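Local coordinates for hydroxyethylphosphonate dioxygenase (Streptomyces albus, PDB 6B9R), which probably uses iron and dioxygen to cleave the carbon-carbon bond of 2-hydroxyethylphosphonate, yielding hydroxymethylphosphonate and formate, at residues A[346-351]-A[411-416]; A[376-381]-A[405-410]; A[315-320]-A[327-332]; A[87-92]-A[393-398]. One frame throughout, in Å; residues are numbered along the deposited sequence.

Contact 1: residues A[346-351]-A[411-416]; sequences AVDVLT and PTELLM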
loop_
_atom_site.group_PDB
_atom_site.type_symbol
_atom_site.label_atom_id
_atom_site.label_comp_id
_atom_site.label_asym_id
_atom_site.label_seq_id
_atom_site.Cartn_x
_atom_site.Cartn_y
_atom_site.Cartn_z
ATOM N N ALA A 346 -11.079 22.921 10.180
ATOM C CA ALA A 346 -12.170 23.858 9.979
ATOM C C ALA A 346 -11.594 25.042 9.214
ATOM O O ALA A 346 -10.539 25.568 9.582
ATOM C CB ALA A 346 -12.778 24.310 11.315
ATOM N N VAL A 347 -12.262 25.438 8.137
ATOM C CA VAL A 347 -11.754 26.466 7.239
ATOM C C VAL A 347 -12.745 27.615 7.221
ATOM O O VAL A 347 -13.872 27.459 6.737
ATOM C CB VAL A 347 -11.541 25.929 5.815
ATOM C CG1 VAL A 347 -10.953 27.030 4.922
ATOM C CG2 VAL A 347 -10.662 24.676 5.838
ATOM N N ASP A 348 -12.327 28.776 7.724
ATOM C CA ASP A 348 -13.093 30.000 7.537
ATOM C C ASP A 348 -12.628 30.630 6.239
ATOM O O ASP A 348 -11.455 31.002 6.112
ATOM C CB ASP A 348 -12.908 30.968 8.703
ATOM C CG ASP A 348 -13.546 30.466 9.971
ATOM O OD1 ASP A 348 -14.677 29.951 9.893
ATOM O OD2 ASP A 348 -12.915 30.570 11.041
ATOM N N VAL A 349 -13.532 30.717 5.270
ATOM C CA VAL A 349 -13.216 31.306 3.976
ATOM C C VAL A 349 -13.525 32.790 4.084
ATOM O O VAL A 349 -14.686 33.182 4.231
ATOM C CB VAL A 349 -14.006 30.649 2.842
ATOM C CG1 VAL A 349 -13.648 31.307 1.504
ATOM C CG2 VAL A 349 -13.700 29.149 2.799
ATOM N N LEU A 350 -12.478 33.613 4.036
ATOM C CA LEU A 350 -12.597 35.041 4.293
ATOM C C LEU A 350 -12.598 35.868 3.022
ATOM O O LEU A 350 -13.280 36.897 2.959
ATOM C CB LEU A 350 -11.448 35.510 5.195
ATOM C CG LEU A 350 -11.294 34.725 6.505
ATOM C CD1 LEU A 350 -10.036 35.145 7.245
ATOM C CD2 LEU A 350 -12.534 34.882 7.381
ATOM N N THR A 351 -11.863 35.435 2.008
ATOM C CA THR A 351 -11.721 36.225 0.800
ATOM C C THR A 351 -12.947 36.073 -0.090
ATOM O O THR A 351 -13.535 34.991 -0.202
ATOM C CB THR A 351 -10.457 35.819 0.037
ATOM O OG1 THR A 351 -10.378 36.560 -1.188
ATOM C CG2 THR A 351 -10.453 34.322 -0.269
ATOM N N PRO A 411 -17.748 35.908 4.932
ATOM C CA PRO A 411 -17.017 34.798 5.545
ATOM C C PRO A 411 -17.944 33.642 5.898
ATOM O O PRO A 411 -19.057 33.835 6.392
ATOM C CB PRO A 411 -16.390 35.434 6.790
ATOM C CG PRO A 411 -16.190 36.861 6.406
ATOM C CD PRO A 411 -17.373 37.207 5.523
ATOM N N THR A 412 -17.484 32.430 5.605
ATOM C CA THR A 412 -18.270 31.230 5.831
ATOM C C THR A 412 -17.309 30.085 6.105
ATOM O O THR A 412 -16.127 30.147 5.756
ATOM C CB THR A 412 -19.177 30.922 4.635
ATOM O OG1 THR A 412 -20.050 29.832 4.950
ATOM C CG2 THR A 412 -18.353 30.563 3.442
ATOM N N GLU A 413 -17.823 29.045 6.750
ATOM C CA GLU A 413 -16.991 27.959 7.247
ATOM C C GLU A 413 -17.249 26.679 6.466
ATOM O O GLU A 413 -18.392 26.373 6.114
ATOM C CB GLU A 413 -17.257 27.708 8.732
ATOM C CG GLU A 413 -16.214 26.817 9.400
ATOM C CD GLU A 413 -16.559 26.516 10.854
ATOM O OE1 GLU A 413 -17.767 26.477 11.177
ATOM O OE2 GLU A 413 -15.629 26.323 11.669
ATOM N N LEU A 414 -16.193 25.915 6.218
ATOM C CA LEU A 414 -16.366 24.565 5.716
ATOM C C LEU A 414 -15.482 23.607 6.497
ATOM O O LEU A 414 -14.513 24.003 7.150
ATOM C CB LEU A 414 -16.083 24.465 4.204
ATOM C CG LEU A 414 -14.747 24.750 3.532
ATOM C CD1 LEU A 414 -13.706 23.659 3.815
ATOM C CD2 LEU A 414 -14.998 24.854 2.036
ATOM N N LEU A 415 -15.833 22.330 6.416
ATOM C CA LEU A 415 -15.068 21.260 7.036
ATOM C C LEU A 415 -14.238 20.588 5.951
ATOM O O LEU A 415 -14.757 20.303 4.867
ATOM C CB LEU A 415 -16.013 20.254 7.699
ATOM C CG LEU A 415 -15.426 19.015 8.383
ATOM C CD1 LEU A 415 -14.486 19.407 9.506
ATOM C CD2 LEU A 415 -16.578 18.150 8.899
ATOM N N MET A 416 -12.955 20.345 6.234
ATOM C CA MET A 416 -12.045 19.726 5.272
ATOM C C MET A 416 -11.366 18.525 5.916
ATOM O O MET A 416 -10.759 18.643 6.989
ATOM C CB MET A 416 -10.992 20.733 4.771
ATOM C CG MET A 416 -9.827 20.134 3.965
ATOM S SD MET A 416 -8.552 21.375 3.574
ATOM C CE MET A 416 -9.268 22.209 2.169
#
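T412 O receives the backbone N-H of V349, with V349 N 2.7 Å from T412 O, and the CA-H of D348 brushes the same oxygen. This is part of the ladder between antiparallel strands 343-349 and 412-419, inner neighbours in the seven-stranded sheet of a cupin-like beta domain. V347 with L414 and V349 with T412 are the hydrogen-bonded pairs, each joined by two backbone bonds. V347 O is gripped in the same double fashion, lying 2.8 Å from L414 N and 3.2 Å from E413 CA.

Alternation along the strands sorts the side chains by chemistry. V347, V349, T412 and L414 share one face, where beta-branched V347, V349 and T412 suit extended backbone and L406 of strand 403-407 packs against V349 and L414. V347 and L414 lie side by side. The CG of L414 sits between its backbone N and carbonyl carbon (chi1 63°), a turn that brings L414 CD1 to 3.7 Å from V347 CB. T412 OG1 is satisfied by Q373 O.

On the other face D348 and E413 run across each other, their carboxylate planes 26° apart. D348 OD1 rests 3.5 Å from the CG methylene of E413, and D348 OD1 and E413 OE2 come within 4.2 Å. Such proximity of like charges is probably eased by R329, which forms a salt bridge with D348 OD2. E413 stands off this face as an extended chain, its CG opposite the backbone N (chi1 -167°), and leans so that E413 OE2 ends 3.5 Å from A346 CB.

Contact 2: residues A[376-381]-A[405-410]; sequences SVRWRY and SLSAEK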
loop_
_atom_site.group_PDB
_atom_site.type_symbol
_atom_site.label_atom_id
_atom_site.label_comp_id
_atom_site.label_asym_id
_atom_site.label_seq_id
_atom_site.Cartn_x
_atom_site.Cartn_y
_atom_site.Cartn_z
ATOM N N SER A 376 -17.712 29.567 -3.366
ATOM C CA SER A 376 -17.364 29.373 -4.769
ATOM C C SER A 376 -16.017 28.663 -4.849
ATOM O O SER A 376 -15.067 29.027 -4.148
ATOM C CB SER A 376 -17.322 30.709 -5.518
ATOM O OG SER A 376 -18.630 31.245 -5.722
ATOM N N VAL A 377 -15.933 27.654 -5.712
ATOM C CA VAL A 377 -14.727 26.850 -5.871
ATOM C C VAL A 377 -14.270 26.971 -7.313
ATOM O O VAL A 377 -15.088 26.877 -8.237
ATOM C CB VAL A 377 -14.966 25.373 -5.498
ATOM C CG1 VAL A 377 -13.646 24.607 -5.492
ATOM C CG2 VAL A 377 -15.663 25.263 -4.136
ATOM N N ARG A 378 -12.974 27.194 -7.508
ATOM C CA ARG A 378 -12.404 27.289 -8.844
ATOM C C ARG A 378 -11.193 26.374 -8.902
ATOM O O ARG A 378 -10.348 26.409 -8.005
ATOM C CB ARG A 378 -12.029 28.736 -9.178
ATOM C CG ARG A 378 -13.224 29.673 -9.079
ATOM C CD ARG A 378 -12.855 31.113 -9.367
ATOM N NE ARG A 378 -14.030 31.978 -9.407
ATOM C CZ ARG A 378 -14.623 32.491 -8.330
ATOM N NH1 ARG A 378 -14.157 32.225 -7.112
ATOM N NH2 ARG A 378 -15.684 33.272 -8.471
ATOM N N TRP A 379 -11.118 25.529 -9.921
ATOM C CA TRP A 379 -10.058 24.541 -9.907
ATOM C C TRP A 379 -9.621 24.249 -11.331
ATOM O O TRP A 379 -10.292 24.609 -12.301
ATOM C CB TRP A 379 -10.500 23.273 -9.153
ATOM C CG TRP A 379 -11.472 22.366 -9.852
ATOM C CD1 TRP A 379 -11.162 21.251 -10.577
ATOM C CD2 TRP A 379 -12.907 22.463 -9.859
ATOM N NE1 TRP A 379 -12.309 20.658 -11.047
ATOM C CE2 TRP A 379 -13.393 21.378 -10.623
ATOM C CE3 TRP A 379 -13.827 23.367 -9.305
ATOM C CZ2 TRP A 379 -14.755 21.163 -10.851
ATOM C CZ3 TRP A 379 -15.185 23.156 -9.530
ATOM C CH2 TRP A 379 -15.634 22.056 -10.296
ATOM N N ARG A 380 -8.468 23.599 -11.437
ATOM C CA ARG A 380 -7.906 23.195 -12.714
ATOM C C ARG A 380 -7.630 21.698 -12.685
ATOM O O ARG A 380 -7.324 21.127 -11.637
ATOM C CB ARG A 380 -6.620 23.970 -13.026
ATOM N N TYR A 381 -7.738 21.069 -13.852
ATOM C CA TYR A 381 -7.458 19.642 -13.973
ATOM C C TYR A 381 -7.245 19.328 -15.440
ATOM O O TYR A 381 -8.126 19.604 -16.257
ATOM C CB TYR A 381 -8.606 18.785 -13.418
ATOM C CG TYR A 381 -8.418 17.281 -13.543
ATOM C CD1 TYR A 381 -7.239 16.660 -13.126
ATOM C CD2 TYR A 381 -9.442 16.478 -14.038
ATOM C CE1 TYR A 381 -7.077 15.271 -13.223
ATOM C CE2 TYR A 381 -9.297 15.098 -14.134
ATOM C CZ TYR A 381 -8.117 14.497 -13.721
ATOM O OH TYR A 381 -7.990 13.127 -13.820
ATOM N N SER A 405 -9.081 27.106 -5.475
ATOM C CA SER A 405 -9.261 28.210 -4.555
ATOM C C SER A 405 -10.710 28.238 -4.095
ATOM O O SER A 405 -11.608 27.722 -4.764
ATOM C CB SER A 405 -8.896 29.548 -5.208
ATOM O OG SER A 405 -9.770 29.813 -6.285
ATOM N N LEU A 406 -10.927 28.862 -2.940
ATOM C CA LEU A 406 -12.242 29.026 -2.351
ATOM C C LEU A 406 -12.507 30.510 -2.140
ATOM O O LEU A 406 -11.586 31.278 -1.868
ATOM C CB LEU A 406 -12.335 28.303 -1.013
ATOM C CG LEU A 406 -11.821 26.867 -1.031
ATOM C CD1 LEU A 406 -11.654 26.357 0.402
ATOM C CD2 LEU A 406 -12.797 26.002 -1.817
ATOM N N SER A 407 -13.767 30.911 -2.280
ATOM C CA SER A 407 -14.132 32.291 -1.993
ATOM C C SER A 407 -15.588 32.341 -1.556
ATOM O O SER A 407 -16.358 31.403 -1.777
ATOM C CB SER A 407 -13.906 33.203 -3.206
ATOM O OG SER A 407 -14.879 32.958 -4.204
ATOM N N ALA A 408 -15.963 33.450 -0.927
ATOM C CA ALA A 408 -17.334 33.596 -0.476
ATOM C C ALA A 408 -17.652 35.075 -0.386
ATOM O O ALA A 408 -16.769 35.892 -0.113
ATOM C CB ALA A 408 -17.558 32.914 0.881
ATOM N N GLU A 409 -18.916 35.417 -0.635
ATOM C CA GLU A 409 -19.291 36.826 -0.598
ATOM C C GLU A 409 -19.232 37.383 0.816
ATOM O O GLU A 409 -19.033 38.588 0.996
ATOM C CB GLU A 409 -20.679 37.027 -1.200
ATOM C CG GLU A 409 -20.727 36.783 -2.705
ATOM C CD GLU A 409 -21.960 37.388 -3.349
ATOM O OE1 GLU A 409 -22.451 38.416 -2.841
ATOM O OE2 GLU A 409 -22.439 36.827 -4.352
ATOM N N LYS A 410 -19.414 36.536 1.822
ATOM C CA LYS A 410 -19.202 36.879 3.220
ATOM C C LYS A 410 -18.540 35.686 3.883
ATOM O O LYS A 410 -18.719 34.551 3.425
ATOM C CB LYS A 410 -20.510 37.211 3.958
ATOM C CG LYS A 410 -21.198 38.485 3.483
HETATM O O HOH W 1 -12.585 30.566 -5.590
#
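R378 NH1 donates to S407 OG at 3.1 Å, and the serine oxygen lies in the guanidinium plane, at its edge. Water 1 approaches the same edge and accepts from R378 NH1 at 2.7 Å. The water also donates to S376 O and pairs with S405 OG, 3.0 Å away, so one molecule links arginine, serine and backbone.

The reach of R378 depends on a chain extended from CG to NE, while S407 turns OG between its backbone N and carbonyl carbon (chi1 72°), toward NH1. With a leucine in place of R378, S407 OG would probably lose its donor and be set free to turn, and water 1 would lose one of its anchors.

Beneath these groups runs an antiparallel ladder: strand 375-381 is the middle strand of a three-stranded sheet and 403-407 one of its outer strands. S376 with S407 and R378 with S405 are hydrogen-bonded pairs, and S376 N lies 2.8 Å from S407 O. Their side chains share one face, where small serines suit positions beneath a long arginine. V377 and L406, the non-hydrogen-bonded pair between them, point to the other face and lie side by side, with V377 CG2 3.8 Å from L406 CD2.

Farther out, P354 of a loop and D387 of strand 384-390 touch R378. On the apolar face, L86 and M88 of strand 86-89 cover V377.

Contact 3: residues A[315-320]-A[327-332]; sequences ASRWSY and AYRFTQ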
loop_
_atom_site.group_PDB
_atom_site.type_symbol
_atom_site.label_atom_id
_atom_site.label_comp_id
_atom_site.label_asym_id
_atom_site.label_seq_id
_atom_site.Cartn_x
_atom_site.Cartn_y
_atom_site.Cartn_z
ATOM N N ALA A 315 -7.764 24.326 20.001
ATOM C CA ALA A 315 -7.173 23.891 18.745
ATOM C C ALA A 315 -6.297 24.983 18.131
ATOM O O ALA A 315 -6.576 26.175 18.263
ATOM C CB ALA A 315 -8.280 23.492 17.766
ATOM N N SER A 316 -5.222 24.564 17.457
ATOM C CA SER A 316 -4.319 25.512 16.803
ATOM C C SER A 316 -5.044 26.270 15.699
ATOM O O SER A 316 -5.827 25.693 14.939
ATOM C CB SER A 316 -3.110 24.785 16.198
ATOM O OG SER A 316 -2.209 24.320 17.187
ATOM N N ARG A 317 -4.765 27.573 15.592
ATOM C CA ARG A 317 -5.404 28.422 14.592
ATOM C C ARG A 317 -4.354 29.254 13.881
ATOM O O ARG A 317 -3.417 29.750 14.515
ATOM C CB ARG A 317 -6.440 29.352 15.224
ATOM C CG ARG A 317 -7.709 28.653 15.668
ATOM C CD ARG A 317 -8.521 29.576 16.570
ATOM N NE ARG A 317 -9.800 28.969 16.903
ATOM C CZ ARG A 317 -9.999 28.195 17.964
ATOM N NH1 ARG A 317 -8.999 27.943 18.787
ATOM N NH2 ARG A 317 -11.195 27.672 18.200
ATOM N N TRP A 318 -4.499 29.398 12.563
ATOM C CA TRP A 318 -3.586 30.245 11.810
ATOM C C TRP A 318 -4.259 30.668 10.513
ATOM O O TRP A 318 -5.298 30.133 10.121
ATOM C CB TRP A 318 -2.244 29.548 11.539
ATOM C CG TRP A 318 -2.288 28.389 10.577
ATOM C CD1 TRP A 318 -1.840 28.386 9.287
ATOM C CD2 TRP A 318 -2.777 27.062 10.835
ATOM N NE1 TRP A 318 -2.026 27.145 8.727
ATOM C CE2 TRP A 318 -2.606 26.317 9.652
ATOM C CE3 TRP A 318 -3.367 26.442 11.944
ATOM C CZ2 TRP A 318 -2.987 24.974 9.545
ATOM C CZ3 TRP A 318 -3.746 25.115 11.847
ATOM C CH2 TRP A 318 -3.552 24.388 10.644
ATOM N N SER A 319 -3.656 31.658 9.869
ATOM C CA SER A 319 -4.217 32.309 8.696
ATOM C C SER A 319 -3.394 31.973 7.464
ATOM O O SER A 319 -2.189 31.719 7.546
ATOM C CB SER A 319 -4.263 33.824 8.875
ATOM O OG SER A 319 -5.289 34.170 9.765
ATOM N N TYR A 320 -4.057 31.994 6.315
ATOM C CA TYR A 320 -3.399 31.659 5.056
ATOM C C TYR A 320 -3.769 32.705 4.013
ATOM O O TYR A 320 -4.958 33.003 3.839
ATOM C CB TYR A 320 -3.801 30.254 4.573
ATOM C CG TYR A 320 -3.041 29.836 3.337
ATOM C CD1 TYR A 320 -3.469 30.220 2.076
ATOM C CD2 TYR A 320 -1.876 29.092 3.438
ATOM C CE1 TYR A 320 -2.759 29.863 0.937
ATOM C CE2 TYR A 320 -1.158 28.725 2.306
ATOM C CZ TYR A 320 -1.603 29.113 1.063
ATOM O OH TYR A 320 -0.889 28.749 -0.056
ATOM N N ALA A 327 -6.679 35.054 3.506
ATOM C CA ALA A 327 -7.785 34.556 2.702
ATOM C C ALA A 327 -8.589 33.501 3.438
ATOM O O ALA A 327 -9.807 33.400 3.241
ATOM C CB ALA A 327 -7.263 33.971 1.385
ATOM N N TYR A 328 -7.925 32.703 4.266
ATOM C CA TYR A 328 -8.567 31.638 5.016
ATOM C C TYR A 328 -8.026 31.660 6.430
ATOM O O TYR A 328 -6.876 32.045 6.659
ATOM C CB TYR A 328 -8.282 30.232 4.424
ATOM C CG TYR A 328 -8.372 30.167 2.924
ATOM C CD1 TYR A 328 -9.577 30.381 2.276
ATOM C CD2 TYR A 328 -7.251 29.883 2.154
ATOM C CE1 TYR A 328 -9.659 30.327 0.888
ATOM C CE2 TYR A 328 -7.323 29.809 0.777
ATOM C CZ TYR A 328 -8.530 30.020 0.152
ATOM O OH TYR A 328 -8.603 29.959 -1.214
ATOM N N ARG A 329 -8.844 31.210 7.371
ATOM C CA ARG A 329 -8.374 30.960 8.728
ATOM C C ARG A 329 -8.608 29.487 9.009
ATOM O O ARG A 329 -9.738 29.002 8.889
ATOM C CB ARG A 329 -9.088 31.850 9.750
ATOM C CG ARG A 329 -8.320 32.002 11.071
ATOM C CD ARG A 329 -8.554 30.814 11.995
ATOM N NE ARG A 329 -9.971 30.687 12.332
ATOM C CZ ARG A 329 -10.580 31.310 13.338
ATOM N NH1 ARG A 329 -9.908 32.127 14.157
ATOM N NH2 ARG A 329 -11.876 31.109 13.533
ATOM N N PHE A 330 -7.541 28.770 9.336
ATOM C CA PHE A 330 -7.631 27.336 9.568
ATOM C C PHE A 330 -7.641 27.038 11.058
ATOM O O PHE A 330 -6.959 27.712 11.835
ATOM C CB PHE A 330 -6.461 26.589 8.933
ATOM C CG PHE A 330 -6.354 26.734 7.442
ATOM C CD1 PHE A 330 -7.393 26.355 6.602
ATOM C CD2 PHE A 330 -5.178 27.192 6.872
ATOM C CE1 PHE A 330 -7.262 26.464 5.213
ATOM C CE2 PHE A 330 -5.047 27.300 5.491
ATOM C CZ PHE A 330 -6.095 26.941 4.667
ATOM N N THR A 331 -8.395 26.004 11.439
ATOM C CA THR A 331 -8.374 25.440 12.781
ATOM C C THR A 331 -8.047 23.957 12.654
ATOM O O THR A 331 -8.690 23.245 11.873
ATOM C CB THR A 331 -9.718 25.631 13.493
ATOM O OG1 THR A 331 -10.031 27.030 13.579
ATOM C CG2 THR A 331 -9.658 25.066 14.911
ATOM N N GLN A 332 -7.044 23.500 13.401
ATOM C CA GLN A 332 -6.601 22.109 13.322
ATOM C C GLN A 332 -7.507 21.225 14.173
ATOM O O GLN A 332 -7.670 21.467 15.376
ATOM C CB GLN A 332 -5.145 21.990 13.778
ATOM C CG GLN A 332 -4.625 20.548 13.918
ATOM C CD GLN A 332 -3.276 20.472 14.641
ATOM O OE1 GLN A 332 -2.374 21.272 14.385
ATOM N NE2 GLN A 332 -3.145 19.514 15.562
HETATM O O HOH W 2 -5.058 21.798 17.149
HETATM O O HOH W 3 -11.988 27.928 15.155
#
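W318 lays the face of its six-membered ring over F330 CB, a CH-pi contact in which the carbon is 3.9 Å from the ring centroid and only 10° off the normal. The two aromatic planes themselves meet obliquely, at 55°, and W318 NE1 comes in at the edge of the phenyl ring, 3.7 Å from F330 CD2. The indole reaches this place because its CG occupies the crowded position between backbone N and carbonyl carbon (chi1 69°). Q332 CB meets the indole at its rim, 3.9 Å from W318 CZ3.

These residues belong to the beta hairpin of strands 317-320 and 328-332. Y320 points the same way as F330 and Y328, with Y320 CB against F330 CE2 and Y320 CD1 3.8 Å from Y328 CD2, at the edge of the Y328 ring. A classic beta bulge closes this end: A327 and Y328 both face Y320, and Y320 O accepts from A327 N at 2.7 Å and from Y328 N at 3.0 Å.

On the reverse face R317 CD lies over the guanidinium of R329. Water 3 bridges R317 NE and T331 OG1, and R317 NH2 is held by G312 O.

The two faces thus differ in chemistry. The aromatic one meets the second subunit, whose L250 O accepts from W318 NE1 and whose R259 makes a cation-pi contact with the indole; on the other, the nearness of two arginines is probably offset by the salt bridge of R329 with D348.

Contact 4: residues A[87-92]-A[393-398]; sequences RMMRVK and GDSAYV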
loop_
_atom_site.group_PDB
_atom_site.type_symbol
_atom_site.label_atom_id
_atom_site.label_comp_id
_atom_site.label_asym_id
_atom_site.label_seq_id
_atom_site.Cartn_x
_atom_site.Cartn_y
_atom_site.Cartn_z
ATOM N N ARG A 87 -15.746 16.849 -7.604
ATOM C CA ARG A 87 -17.174 16.661 -7.827
ATOM C C ARG A 87 -17.942 17.085 -6.585
ATOM O O ARG A 87 -17.534 16.780 -5.460
ATOM C CB ARG A 87 -17.509 15.208 -8.186
ATOM C CG ARG A 87 -19.001 14.949 -8.333
ATOM C CD ARG A 87 -19.300 13.530 -8.843
ATOM N NE ARG A 87 -18.294 12.539 -8.446
ATOM C CZ ARG A 87 -18.233 11.945 -7.256
ATOM N NH1 ARG A 87 -19.112 12.235 -6.303
ATOM N NH2 ARG A 87 -17.280 11.056 -7.018
ATOM N N MET A 88 -19.050 17.788 -6.795
ATOM C CA MET A 88 -19.891 18.249 -5.705
ATOM C C MET A 88 -21.092 17.332 -5.557
ATOM O O MET A 88 -21.578 16.749 -6.530
ATOM C CB MET A 88 -20.362 19.690 -5.938
ATOM C CG MET A 88 -19.210 20.635 -6.190
ATOM S SD MET A 88 -19.708 22.331 -6.552
ATOM C CE MET A 88 -18.071 23.061 -6.566
ATOM N N MET A 89 -21.574 17.228 -4.326
ATOM C CA MET A 89 -22.822 16.554 -4.017
ATOM C C MET A 89 -23.746 17.536 -3.308
ATOM O O MET A 89 -23.297 18.315 -2.460
ATOM C CB MET A 89 -22.565 15.336 -3.142
ATOM C CG MET A 89 -23.815 14.523 -2.877
ATOM S SD MET A 89 -23.424 13.059 -1.919
ATOM C CE MET A 89 -25.061 12.333 -1.839
ATOM N N ARG A 90 -25.031 17.514 -3.659
ATOM C CA ARG A 90 -25.973 18.514 -3.174
ATOM C C ARG A 90 -26.784 17.989 -1.992
ATOM O O ARG A 90 -27.057 16.789 -1.884
ATOM C CB ARG A 90 -26.941 18.948 -4.283
ATOM C CG ARG A 90 -26.279 19.379 -5.588
ATOM C CD ARG A 90 -25.351 20.559 -5.373
ATOM N NE ARG A 90 -24.689 20.955 -6.613
ATOM C CZ ARG A 90 -23.762 21.906 -6.686
ATOM N NH1 ARG A 90 -23.390 22.543 -5.587
ATOM N NH2 ARG A 90 -23.203 22.207 -7.854
ATOM N N VAL A 91 -27.204 18.919 -1.134
ATOM C CA VAL A 91 -28.110 18.654 -0.019
ATOM C C VAL A 91 -29.266 17.761 -0.432
ATOM O O VAL A 91 -29.598 16.798 0.270
ATOM C CB VAL A 91 -28.663 19.969 0.558
ATOM C CG1 VAL A 91 -29.799 19.686 1.532
ATOM C CG2 VAL A 91 -27.577 20.731 1.230
ATOM N N LYS A 92 -29.899 18.090 -1.565
ATOM C CA LYS A 92 -31.023 17.294 -2.048
ATOM C C LYS A 92 -30.629 15.836 -2.245
ATOM O O LYS A 92 -31.397 14.926 -1.911
ATOM C CB LYS A 92 -31.554 17.885 -3.356
ATOM C CG LYS A 92 -32.682 17.096 -3.995
ATOM N N GLY A 393 -24.400 22.772 3.426
ATOM C CA GLY A 393 -24.788 21.380 3.428
ATOM C C GLY A 393 -24.358 20.599 2.206
ATOM O O GLY A 393 -24.492 19.369 2.206
ATOM N N ASP A 394 -23.887 21.274 1.155
ATOM C CA ASP A 394 -23.272 20.594 0.020
ATOM C C ASP A 394 -21.893 20.062 0.415
ATOM O O ASP A 394 -21.265 20.532 1.369
ATOM C CB ASP A 394 -23.113 21.544 -1.178
ATOM C CG ASP A 394 -24.421 21.860 -1.890
ATOM O OD1 ASP A 394 -25.478 21.309 -1.527
ATOM O OD2 ASP A 394 -24.375 22.677 -2.838
ATOM N N SER A 395 -21.409 19.072 -0.334
ATOM C CA SER A 395 -20.088 18.525 -0.065
ATOM C C SER A 395 -19.352 18.328 -1.386
ATOM O O SER A 395 -19.932 18.439 -2.472
ATOM C CB SER A 395 -20.179 17.208 0.730
ATOM O OG SER A 395 -21.124 16.320 0.130
ATOM N N ALA A 396 -18.053 18.056 -1.296
ATOM C CA ALA A 396 -17.285 17.818 -2.510
ATOM C C ALA A 396 -16.177 16.815 -2.232
ATOM O O ALA A 396 -15.692 16.685 -1.104
ATOM C CB ALA A 396 -16.686 19.112 -3.077
ATOM N N TYR A 397 -15.793 16.105 -3.285
ATOM C CA TYR A 397 -14.657 15.203 -3.274
ATOM C C TYR A 397 -13.626 15.714 -4.273
ATOM O O TYR A 397 -13.991 16.136 -5.375
ATOM C CB TYR A 397 -15.080 13.776 -3.636
ATOM C CG TYR A 397 -13.881 12.959 -3.982
ATOM C CD1 TYR A 397 -12.968 12.593 -2.998
ATOM C CD2 TYR A 397 -13.625 12.596 -5.296
ATOM C CE1 TYR A 397 -11.844 11.867 -3.310
ATOM C CE2 TYR A 397 -12.499 11.863 -5.621
ATOM C CZ TYR A 397 -11.617 11.499 -4.625
ATOM O OH TYR A 397 -10.489 10.784 -4.950
ATOM N N VAL A 398 -12.343 15.686 -3.885
ATOM C CA VAL A 398 -11.238 16.181 -4.703
ATOM C C VAL A 398 -10.151 15.114 -4.768
ATOM O O VAL A 398 -9.721 14.607 -3.726
ATOM C CB VAL A 398 -10.645 17.488 -4.140
ATOM C CG1 VAL A 398 -9.791 18.191 -5.203
ATOM C CG2 VAL A 398 -11.750 18.426 -3.587
#
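D394 carries its CG beside its own backbone N (chi1 -74°) and R90 folds back at its second torsion (chi2 -60°), which brings carboxylate and guanidinium together. R90 NH1 forms a salt bridge with D394 OD2 at 2.9 Å. The oxygen lies near the guanidinium plane, but the nitrogen comes from above the carboxylate, 44° out of its plane. R90 NH1 also donates to R389 O, and D394 OD2 also accepts from E391 N.

The other oxygen has a different task: D394 OD1 accepts V91 N at 3.0 Å, almost in line with its C-O bond. R90 is the N-cap and V91 opens helix 91-96, so an acidic residue suits a place where a helix start presents N-H groups. Were D394 an alanine, R90 would probably be left without this counter-charge and V91 N without this acceptor.

G393 fits where a side chain would not: V91 CG2 is 3.4 Å from G393 C, and a CB would strike that methyl as well as the preceding carbonyl.

Next to this polar cluster, strands 86-89 and 395-398 form an antiparallel ladder. R87 pairs with Y397 and M89 with S395 through backbone bonds, M89 N lying 2.8 Å from S395 O. M88 and A396 form the non-hydrogen-bonded pair between them, with M88 CG 4.3 Å from A396 CB.

Strand 86-89 is the outermost strand of the seven-stranded sheet on this side, beside 395-398, which is next to 364-369. Helix 91-96 leaves directly from its end, and M88 packs on V377 and W379 of strand 375-381.

How the contacts relate
Contacts 4, 1 and 3 lie along one seven-stranded antiparallel sheet: contact 4 at one border, contact 1 inside, contact 3 at the other border. The centres of contacts 1 and 3 are about 9 Å apart, those of 1 and 4 about 15 Å, those of 3 and 4 about 23 Å. Contact 2 belongs to a three-stranded sheet and touches all three, for example through Y328 OH and L406 N. Along the chain, 87-92 comes first, then both strands of contact 3, then 346-351, 376-381, 393-398, 405-410 and 411-416. An early strand thus completes a late sheet, tying the N-terminal part to this domain, whereas iron ligand Q153 lies in the other seven-stranded sheet.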